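Long-range contacts in histidinol-phosphatase (Bordetella pertussis, PDB 3FVV), which probably removes the phosphate from histidinol phosphate to give histidinol, the direct precursor of histidine, as a magnesium-dependent hydrolase of the HAD superfamily: residues E180-V191 and T198-L209; C111-T122 and V131-P139. One frame throughout, in Å; residues are numbered along the deposited sequence.

Contact 1 (E180-V191 and T198-L209)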
loop_
_atom_site.group_PDB
_atom_site.type_symbol
_atom_site.label_atom_id
_atom_site.label_comp_id
_atom_site.label_asym_id
_atom_site.label_seq_id
_atom_site.Cartn_x
_atom_site.Cartn_y
_atom_site.Cartn_z
ATOM N N GLU A 180 -3.644 12.439 18.793
ATOM C CA GLU A 180 -2.401 11.813 18.313
ATOM C C GLU A 180 -2.681 11.323 16.905
ATOM O O GLU A 180 -3.826 11.051 16.559
ATOM C CB GLU A 180 -2.053 10.530 19.071
ATOM C CG GLU A 180 -1.865 10.627 20.554
ATOM C CD GLU A 180 -0.762 11.571 20.931
ATOM O OE1 GLU A 180 0.154 11.851 20.094
ATOM O OE2 GLU A 180 -0.817 12.063 22.082
ATOM N N SER A 181 -1.631 11.110 16.145
ATOM C CA SER A 181 -1.698 10.420 14.834
ATOM C C SER A 181 -0.644 9.370 14.822
ATOM O O SER A 181 0.521 9.682 15.119
ATOM C CB SER A 181 -1.397 11.371 13.698
ATOM O OG SER A 181 -0.349 12.250 14.103
ATOM N N TYR A 182 -1.053 8.128 14.511
ATOM C CA TYR A 182 -0.169 6.972 14.407
ATOM C C TYR A 182 0.068 6.664 12.902
ATOM O O TYR A 182 -0.807 6.907 12.090
ATOM C CB TYR A 182 -0.854 5.736 15.005
ATOM C CG TYR A 182 -1.144 5.792 16.488
ATOM C CD1 TYR A 182 -0.313 5.161 17.397
ATOM C CD2 TYR A 182 -2.259 6.438 16.988
ATOM C CE1 TYR A 182 -0.561 5.192 18.762
ATOM C CE2 TYR A 182 -2.496 6.489 18.366
ATOM C CZ TYR A 182 -1.617 5.868 19.226
ATOM O OH TYR A 182 -1.821 5.838 20.582
ATOM N N PHE A 183 1.259 6.184 12.554
ATOM C CA PHE A 183 1.537 5.610 11.239
ATOM C C PHE A 183 2.466 4.424 11.479
ATOM O O PHE A 183 3.461 4.556 12.196
ATOM C CB PHE A 183 2.165 6.618 10.270
ATOM C CG PHE A 183 2.482 6.047 8.907
ATOM C CD1 PHE A 183 1.549 5.269 8.205
ATOM C CD2 PHE A 183 3.711 6.300 8.315
ATOM C CE1 PHE A 183 1.846 4.736 6.980
ATOM C CE2 PHE A 183 4.007 5.807 7.064
ATOM C CZ PHE A 183 3.098 4.995 6.397
ATOM N N TYR A 184 2.048 3.251 11.006
ATOM C CA TYR A 184 2.820 2.061 11.029
ATOM C C TYR A 184 3.467 1.793 9.655
ATOM O O TYR A 184 2.778 1.771 8.653
ATOM C CB TYR A 184 1.910 0.865 11.366
ATOM C CG TYR A 184 1.212 0.899 12.712
ATOM C CD1 TYR A 184 1.624 0.084 13.747
ATOM C CD2 TYR A 184 0.107 1.713 12.925
ATOM C CE1 TYR A 184 0.972 0.102 14.951
ATOM C CE2 TYR A 184 -0.529 1.761 14.141
ATOM C CZ TYR A 184 -0.102 0.931 15.145
ATOM O OH TYR A 184 -0.758 0.955 16.351
ATOM N N SER A 185 4.786 1.588 9.588
ATOM C CA SER A 185 5.415 1.209 8.346
ATOM C C SER A 185 6.718 0.474 8.576
ATOM O O SER A 185 7.293 0.542 9.627
ATOM C CB SER A 185 5.630 2.411 7.384
ATOM O OG SER A 185 5.976 1.939 6.062
ATOM N N ASP A 186 7.196 -0.176 7.526
ATOM C CA ASP A 186 8.365 -1.078 7.595
ATOM C C ASP A 186 9.602 -0.514 6.936
ATOM O O ASP A 186 10.678 -1.066 7.147
ATOM C CB ASP A 186 8.095 -2.365 6.856
ATOM C CG ASP A 186 7.904 -2.139 5.367
ATOM O OD1 ASP A 186 7.111 -1.267 5.057
ATOM O OD2 ASP A 186 8.578 -2.758 4.524
ATOM N N SER A 187 9.440 0.560 6.167
ATOM C CA SER A 187 10.403 0.963 5.141
ATOM C C SER A 187 10.935 2.370 5.293
ATOM O O SER A 187 10.193 3.301 5.657
ATOM C CB SER A 187 9.711 0.913 3.788
ATOM O OG SER A 187 10.545 1.424 2.769
ATOM N N VAL A 188 12.206 2.554 4.921
ATOM C CA VAL A 188 12.819 3.865 4.961
ATOM C C VAL A 188 12.160 4.774 3.948
ATOM O O VAL A 188 12.204 5.985 4.121
ATOM C CB VAL A 188 14.366 3.823 4.766
ATOM C CG1 VAL A 188 14.943 5.219 4.724
ATOM C CG2 VAL A 188 15.033 3.048 5.915
ATOM N N ASN A 189 11.503 4.199 2.927
ATOM C CA ASN A 189 10.690 4.981 1.989
ATOM C C ASN A 189 9.640 5.819 2.680
ATOM O O ASN A 189 9.252 6.856 2.181
ATOM C CB ASN A 189 9.963 4.091 0.985
ATOM C CG ASN A 189 10.863 3.577 -0.162
ATOM O OD1 ASN A 189 10.608 2.504 -0.735
ATOM N ND2 ASN A 189 11.826 4.349 -0.540
ATOM N N ASP A 190 9.145 5.345 3.810
ATOM C CA ASP A 190 8.072 6.041 4.542
ATOM C C ASP A 190 8.498 6.944 5.718
ATOM O O ASP A 190 7.644 7.426 6.508
ATOM C CB ASP A 190 7.053 5.027 5.031
ATOM C CG ASP A 190 6.029 4.672 3.953
ATOM O OD1 ASP A 190 5.885 5.510 3.034
ATOM O OD2 ASP A 190 5.397 3.578 4.029
ATOM N N VAL A 191 9.778 7.251 5.815
ATOM C CA VAL A 191 10.238 8.228 6.814
ATOM C C VAL A 191 9.451 9.557 6.662
ATOM O O VAL A 191 9.083 10.182 7.639
ATOM C CB VAL A 191 11.786 8.419 6.706
ATOM C CG1 VAL A 191 12.329 9.737 7.513
ATOM C CG2 VAL A 191 12.529 7.086 7.088
ATOM N N THR A 198 2.327 12.152 15.058
ATOM C CA THR A 198 2.928 12.209 16.402
ATOM C C THR A 198 3.403 10.863 16.913
ATOM O O THR A 198 4.267 10.861 17.775
ATOM C CB THR A 198 1.995 12.795 17.448
ATOM O OG1 THR A 198 0.855 11.931 17.530
ATOM C CG2 THR A 198 1.558 14.268 17.031
ATOM N N ARG A 199 2.870 9.730 16.422
ATOM C CA ARG A 199 3.311 8.428 16.908
ATOM C C ARG A 199 3.714 7.468 15.788
ATOM O O ARG A 199 2.949 6.577 15.390
ATOM C CB ARG A 199 2.221 7.777 17.727
ATOM C CG ARG A 199 1.595 8.659 18.740
ATOM C CD ARG A 199 2.093 8.363 20.151
ATOM N NE ARG A 199 0.933 8.059 21.008
ATOM C CZ ARG A 199 0.608 8.661 22.147
ATOM N NH1 ARG A 199 1.367 9.629 22.659
ATOM N NH2 ARG A 199 -0.482 8.251 22.795
ATOM N N PRO A 200 4.937 7.629 15.287
ATOM C CA PRO A 200 5.459 6.708 14.288
ATOM C C PRO A 200 5.787 5.334 14.895
ATOM O O PRO A 200 6.415 5.273 15.982
ATOM C CB PRO A 200 6.752 7.404 13.824
ATOM C CG PRO A 200 7.170 8.219 15.000
ATOM C CD PRO A 200 5.909 8.674 15.662
ATOM N N ILE A 201 5.424 4.262 14.192
ATOM C CA ILE A 201 5.670 2.871 14.667
ATOM C C ILE A 201 6.341 2.138 13.512
ATOM O O ILE A 201 5.804 2.089 12.406
ATOM C CB ILE A 201 4.349 2.069 15.001
ATOM C CG1 ILE A 201 3.367 2.868 15.904
ATOM C CG2 ILE A 201 4.659 0.761 15.634
ATOM C CD1 ILE A 201 3.918 3.229 17.242
ATOM N N ALA A 202 7.522 1.628 13.759
ATOM C CA ALA A 202 8.261 0.860 12.804
ATOM C C ALA A 202 7.764 -0.570 12.983
ATOM O O ALA A 202 7.980 -1.183 14.040
ATOM C CB ALA A 202 9.722 0.964 13.109
ATOM N N ALA A 203 7.064 -1.064 11.977
ATOM C CA ALA A 203 6.425 -2.381 11.991
ATOM C C ALA A 203 7.201 -3.286 11.049
ATOM O O ALA A 203 7.364 -2.964 9.861
ATOM C CB ALA A 203 4.969 -2.281 11.549
ATOM N N ASN A 204 7.681 -4.412 11.570
ATOM C CA ASN A 204 8.515 -5.309 10.808
ATOM C C ASN A 204 9.648 -4.526 10.095
ATOM O O ASN A 204 9.882 -4.736 8.913
ATOM C CB ASN A 204 7.676 -6.108 9.780
ATOM C CG ASN A 204 6.378 -6.684 10.379
ATOM O OD1 ASN A 204 6.425 -7.389 11.381
ATOM N ND2 ASN A 204 5.220 -6.322 9.797
ATOM N N PRO A 205 10.336 -3.615 10.783
ATOM C CA PRO A 205 11.228 -2.765 10.051
ATOM C C PRO A 205 12.372 -3.456 9.320
ATOM O O PRO A 205 12.849 -4.502 9.753
ATOM C CB PRO A 205 11.820 -1.871 11.148
ATOM C CG PRO A 205 11.660 -2.745 12.412
ATOM C CD PRO A 205 10.322 -3.271 12.201
ATOM N N SER A 206 12.793 -2.843 8.215
ATOM C CA SER A 206 13.988 -3.192 7.510
ATOM C C SER A 206 15.127 -2.806 8.445
ATOM O O SER A 206 14.932 -2.036 9.400
ATOM C CB SER A 206 14.087 -2.363 6.179
ATOM O OG SER A 206 14.295 -0.976 6.474
ATOM N N PRO A 207 16.317 -3.351 8.211
ATOM C CA PRO A 207 17.459 -2.909 9.050
ATOM C C PRO A 207 17.651 -1.394 9.044
ATOM O O PRO A 207 17.926 -0.791 10.076
ATOM C CB PRO A 207 18.650 -3.634 8.424
ATOM C CG PRO A 207 18.051 -4.886 7.861
ATOM C CD PRO A 207 16.680 -4.487 7.344
ATOM N N GLY A 208 17.470 -0.767 7.897
ATOM C CA GLY A 208 17.609 0.681 7.848
ATOM C C GLY A 208 16.637 1.390 8.756
ATOM O O GLY A 208 17.032 2.274 9.518
ATOM N N LEU A 209 15.360 1.003 8.687
ATOM C CA LEU A 209 14.369 1.682 9.493
ATOM C C LEU A 209 14.501 1.304 10.973
ATOM O O LEU A 209 14.237 2.129 11.844
ATOM C CB LEU A 209 12.963 1.422 8.976
ATOM C CG LEU A 209 11.823 2.124 9.752
ATOM C CD1 LEU A 209 11.942 3.642 9.627
ATOM C CD2 LEU A 209 10.424 1.658 9.248
HETATM O O HOH W 1 13.827 0.297 4.401
#
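In a beta-alpha-beta unit of the HAD-like fold, strand 180-185 pairs in parallel with strand 199-203, Tyr182, Phe183, Tyr184 and Ser185 in register with Arg199, Pro200, Ile201 and Ala202; Tyr182, Tyr184, Arg199 and Ile201 share one face. Arg199 N, Ile201 N and Ala203 N donate to Ser181 O, Phe183 O and Ser185 O, and Ser185 N to Ile201 O; Phe183 N to Arg199 O is weak. Past the strand ends, Ser206 N reaches Asp186 O at 3.0 Å. Thr198 OG1 is gripped twice: it accepts from Ser181 N (166°) and donates to the anti lone pair of Glu180 OE1, at 2.7 Å. A chi1 of 39° turns Ser181 OG toward Thr198 N, from which it accepts at 2.8 Å. The Glu180 carboxylate stacks on the Arg199 guanidinium, planes 10° apart; OE2 lies 3.3 Å from NH1 but well out of the guanidinium plane, so the salt bridge is of charge alone. Arg199 CB and CG lie over one face of the Tyr182 ring, off-centre toward its rim, whereas Ile201 CG1 sits more squarely over the Tyr184 ring, 4.0 Å from its centroid. Leu209 CD2 packs against Asp186 C at 3.3 Å, and Ser206 OG caps the next helix through Leu209 N. Strand 5-9 flanks 180-185, and 219-221 flanks 199-203; Tyr184 OH bonds His104 NE2, and helix 191-196 packs on Phe183, Pro200 and Leu209.

Contact 2 (C111-T122 and V131-P139). With SO4 (sulfate ion), chain C.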
loop_
_atom_site.group_PDB
_atom_site.type_symbol
_atom_site.label_atom_id
_atom_site.label_comp_id
_atom_site.label_asym_id
_atom_site.label_seq_id
_atom_site.Cartn_x
_atom_site.Cartn_y
_atom_site.Cartn_z
ATOM N N CYS A 111 -9.331 5.611 10.753
ATOM C CA CYS A 111 -8.325 4.659 10.213
ATOM C C CYS A 111 -8.301 4.643 8.673
ATOM O O CYS A 111 -9.335 4.639 8.034
ATOM C CB CYS A 111 -8.609 3.235 10.691
ATOM S SG CYS A 111 -8.525 3.088 12.476
ATOM N N ALA A 112 -7.077 4.607 8.117
ATOM C CA ALA A 112 -6.830 4.620 6.687
ATOM C C ALA A 112 -5.620 3.734 6.396
ATOM O O ALA A 112 -4.614 3.698 7.172
ATOM C CB ALA A 112 -6.533 6.060 6.190
ATOM N N LEU A 113 -5.717 3.051 5.261
ATOM C CA LEU A 113 -4.619 2.341 4.656
ATOM C C LEU A 113 -3.929 3.277 3.650
ATOM O O LEU A 113 -4.597 3.859 2.769
ATOM C CB LEU A 113 -5.140 1.052 4.011
ATOM C CG LEU A 113 -4.198 -0.062 3.568
ATOM C CD1 LEU A 113 -3.502 -0.778 4.707
ATOM C CD2 LEU A 113 -4.983 -1.117 2.720
ATOM N N VAL A 114 -2.606 3.446 3.829
ATOM C CA VAL A 114 -1.827 4.343 2.987
ATOM C C VAL A 114 -0.718 3.568 2.296
ATOM O O VAL A 114 0.289 3.181 2.946
ATOM C CB VAL A 114 -1.214 5.523 3.814
ATOM C CG1 VAL A 114 -0.728 6.620 2.839
ATOM C CG2 VAL A 114 -2.230 6.080 4.816
ATOM N N THR A 115 -0.877 3.354 0.990
ATOM C CA THR A 115 -0.064 2.394 0.273
ATOM C C THR A 115 0.246 2.813 -1.169
ATOM O O THR A 115 -0.609 3.347 -1.862
ATOM C CB THR A 115 -0.795 1.002 0.277
ATOM O OG1 THR A 115 -0.067 0.064 -0.514
ATOM C CG2 THR A 115 -2.204 1.136 -0.272
ATOM N N ALA A 116 1.475 2.520 -1.615
ATOM C CA ALA A 116 1.899 2.774 -2.991
ATOM C C ALA A 116 1.266 1.770 -3.920
ATOM O O ALA A 116 1.200 2.019 -5.108
ATOM C CB ALA A 116 3.411 2.702 -3.153
ATOM N N THR A 117 0.828 0.622 -3.416
ATOM C CA THR A 117 0.241 -0.371 -4.324
ATOM C C THR A 117 -1.133 0.178 -4.784
ATOM O O THR A 117 -1.902 0.672 -4.000
ATOM C CB THR A 117 0.229 -1.768 -3.713
ATOM O OG1 THR A 117 1.585 -2.229 -3.544
ATOM C CG2 THR A 117 -0.521 -2.803 -4.615
ATOM N N ASN A 118 -1.395 0.111 -6.081
ATOM C CA ASN A 118 -2.540 0.812 -6.669
ATOM C C ASN A 118 -3.902 0.420 -6.085
ATOM O O ASN A 118 -4.110 -0.755 -5.654
ATOM C CB ASN A 118 -2.496 0.718 -8.207
ATOM C CG ASN A 118 -2.964 -0.617 -8.756
ATOM O OD1 ASN A 118 -4.171 -0.856 -8.812
ATOM N ND2 ASN A 118 -2.032 -1.434 -9.275
ATOM N N SER A 119 -4.803 1.419 -6.044
ATOM C CA SER A 119 -6.109 1.270 -5.445
ATOM C C SER A 119 -7.017 0.162 -6.059
ATOM O O SER A 119 -7.826 -0.405 -5.358
ATOM C CB SER A 119 -6.862 2.611 -5.377
ATOM O OG SER A 119 -7.067 3.122 -6.679
ATOM N N PHE A 120 -6.841 -0.213 -7.325
ATOM C CA PHE A 120 -7.537 -1.370 -7.825
ATOM C C PHE A 120 -7.122 -2.645 -7.061
ATOM O O PHE A 120 -7.947 -3.459 -6.671
ATOM C CB PHE A 120 -7.332 -1.605 -9.344
ATOM C CG PHE A 120 -7.991 -2.867 -9.805
ATOM C CD1 PHE A 120 -9.360 -2.913 -9.997
ATOM C CD2 PHE A 120 -7.282 -4.043 -9.897
ATOM C CE1 PHE A 120 -9.998 -4.111 -10.356
ATOM C CE2 PHE A 120 -7.934 -5.236 -10.238
ATOM C CZ PHE A 120 -9.270 -5.242 -10.462
ATOM N N VAL A 121 -5.835 -2.807 -6.879
ATOM C CA VAL A 121 -5.287 -3.951 -6.165
ATOM C C VAL A 121 -5.571 -3.897 -4.676
ATOM O O VAL A 121 -5.815 -4.918 -4.090
ATOM C CB VAL A 121 -3.736 -4.104 -6.451
ATOM C CG1 VAL A 121 -3.090 -5.173 -5.536
ATOM C CG2 VAL A 121 -3.519 -4.424 -7.937
ATOM N N THR A 122 -5.617 -2.724 -4.068
ATOM C CA THR A 122 -5.689 -2.647 -2.608
ATOM C C THR A 122 -7.041 -2.324 -2.000
ATOM O O THR A 122 -7.214 -2.500 -0.825
ATOM C CB THR A 122 -4.654 -1.645 -2.052
ATOM O OG1 THR A 122 -4.734 -0.408 -2.777
ATOM C CG2 THR A 122 -3.215 -2.229 -2.198
ATOM N N VAL A 131 -11.235 -1.356 7.174
ATOM C CA VAL A 131 -10.747 -0.013 7.100
ATOM C C VAL A 131 -11.533 0.630 5.961
ATOM O O VAL A 131 -11.606 0.060 4.860
ATOM C CB VAL A 131 -9.237 -0.004 6.828
ATOM C CG1 VAL A 131 -8.800 1.414 6.402
ATOM C CG2 VAL A 131 -8.474 -0.483 8.104
ATOM N N GLN A 132 -12.079 1.818 6.214
ATOM C CA GLN A 132 -13.059 2.434 5.311
ATOM C C GLN A 132 -12.394 3.438 4.420
ATOM O O GLN A 132 -13.023 3.886 3.477
ATOM C CB GLN A 132 -14.180 3.143 6.084
ATOM C CG GLN A 132 -14.924 2.262 7.087
ATOM C CD GLN A 132 -15.560 1.043 6.408
ATOM O OE1 GLN A 132 -16.257 1.188 5.413
ATOM N NE2 GLN A 132 -15.264 -0.165 6.912
ATOM N N HIS A 133 -11.132 3.787 4.676
ATOM C CA HIS A 133 -10.427 4.841 3.888
ATOM C C HIS A 133 -9.165 4.283 3.321
ATOM O O HIS A 133 -8.381 3.645 4.063
ATOM C CB HIS A 133 -10.097 6.016 4.803
ATOM C CG HIS A 133 -11.327 6.673 5.357
ATOM N ND1 HIS A 133 -12.167 7.439 4.565
ATOM C CD2 HIS A 133 -11.915 6.592 6.568
ATOM C CE1 HIS A 133 -13.207 7.821 5.284
ATOM N NE2 HIS A 133 -13.075 7.319 6.505
ATOM N N LEU A 134 -8.927 4.566 2.046
ATOM C CA LEU A 134 -7.751 4.056 1.331
ATOM C C LEU A 134 -7.063 5.221 0.655
ATOM O O LEU A 134 -7.683 5.944 -0.107
ATOM C CB LEU A 134 -8.174 3.112 0.230
ATOM C CG LEU A 134 -7.052 2.543 -0.664
ATOM C CD1 LEU A 134 -6.063 1.685 0.098
ATOM C CD2 LEU A 134 -7.653 1.762 -1.799
ATOM N N ILE A 135 -5.782 5.364 0.896
ATOM C CA ILE A 135 -5.026 6.436 0.316
ATOM C C ILE A 135 -3.901 5.734 -0.457
ATOM O O ILE A 135 -2.784 5.478 0.068
ATOM C CB ILE A 135 -4.525 7.418 1.409
ATOM C CG1 ILE A 135 -5.702 8.031 2.219
ATOM C CG2 ILE A 135 -3.701 8.542 0.788
ATOM C CD1 ILE A 135 -5.325 8.462 3.657
ATOM N N ALA A 136 -4.231 5.380 -1.697
ATOM C CA ALA A 136 -3.368 4.558 -2.563
ATOM C C ALA A 136 -3.080 5.260 -3.881
ATOM O O ALA A 136 -3.807 6.137 -4.282
ATOM C CB ALA A 136 -4.032 3.176 -2.868
ATOM N N THR A 137 -2.001 4.866 -4.563
ATOM C CA THR A 137 -1.732 5.372 -5.922
ATOM C C THR A 137 -2.950 4.959 -6.758
ATOM O O THR A 137 -3.435 3.828 -6.654
ATOM C CB THR A 137 -0.453 4.794 -6.433
ATOM O OG1 THR A 137 0.572 5.280 -5.567
ATOM C CG2 THR A 137 -0.118 5.193 -7.948
ATOM N N ASP A 138 -3.481 5.897 -7.517
ATOM C CA ASP A 138 -4.700 5.657 -8.252
ATOM C C ASP A 138 -4.405 5.488 -9.719
ATOM O O ASP A 138 -3.789 6.355 -10.360
ATOM C CB ASP A 138 -5.722 6.787 -8.078
ATOM C CG ASP A 138 -6.272 6.854 -6.635
ATOM O OD1 ASP A 138 -6.590 5.780 -6.036
ATOM O OD2 ASP A 138 -6.363 7.990 -6.120
ATOM N N PRO A 139 -4.924 4.401 -10.280
ATOM C CA PRO A 139 -4.780 4.210 -11.706
ATOM C C PRO A 139 -5.798 5.042 -12.459
ATOM O O PRO A 139 -6.971 5.040 -12.099
ATOM C CB PRO A 139 -5.053 2.697 -11.899
ATOM C CG PRO A 139 -5.664 2.212 -10.748
ATOM C CD PRO A 139 -5.674 3.314 -9.628
HETATM S S SO4 C . 3.374 0.029 0.427
HETATM O O1 SO4 C . 2.170 -0.480 1.188
HETATM O O2 SO4 C . 3.334 1.519 0.165
HETATM O O3 SO4 C . 4.525 -0.451 1.175
HETATM O O4 SO4 C . 3.444 -0.585 -0.908
HETATM O O HOH W 2 -11.365 3.235 8.619
#
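Leu113 and Leu134 lie side by side where strand 111-115 runs parallel to strand 133-136, within a beta-alpha-beta unit of the Rossmann-like HAD core. The tight part is the strand centre: Ile135 N meets Leu113 O at 2.7 Å and 168°, flanked by Leu113 N to His133 O and Thr115 N to Ile135 O. On the face of Ala112 and Val114, Ile135 CD1 reaches Ala112 CB (3.7 Å) and Val114 CG2; helix 158-170 covers it. On the other face, Leu134 fits its CD1 against Leu113 CD2 and Thr115 CG2, and its CD2 against Ser119 CB. The pairing slackens past Thr115, where Thr137 N to Thr115 O is weak, then tightens again as Ser119 N donates to Thr137 O at 2.8 Å. Ser119 OG donates to the anti lone pair of Asp138 OD1, with Pro139 CD 3.3 Å from the same hydroxyl. At the looser opposite end a water accepts from Gln132 N at 2.9 Å. Asn118 OD1 caps the following helix through Val121 N. Ala116 N donates to sulfate O2 at 2.8 Å, nearly straight at 175°, and Thr115 OG1 donates to O1; the ion, probably from the crystallisation liquor, is also bonded by Lys160 NZ, Asp12 N and Leu11 N. This ring of donors is consistent with a phosphate pocket at the strand end, as in HAD phosphatases.

Overall arrangement
Contact 1 (180-191 with 198-209) and contact 2 (111-122 with 131-139) are parallel strand pairs of one sheet on either side of strand 5-9, which pairs with both 110-115 and 180-185; contact 2 comes earlier in the sequence. Their centres lie about 17 Å apart and their nearest atoms about 4 Å. The sulfate lies beyond the C-terminal end of strand 110-115 and is bound directly by contact 2, while the Asp186 side chain of contact 1 is about 5 Å from it, between nearest atoms. Lys160 links both, bonding Val114 O and the sulfate and pairing with Asp190. Asp10, Asp186 and Asp190 bring carboxylates together, consistent with the magnesium site of HAD phosphatases.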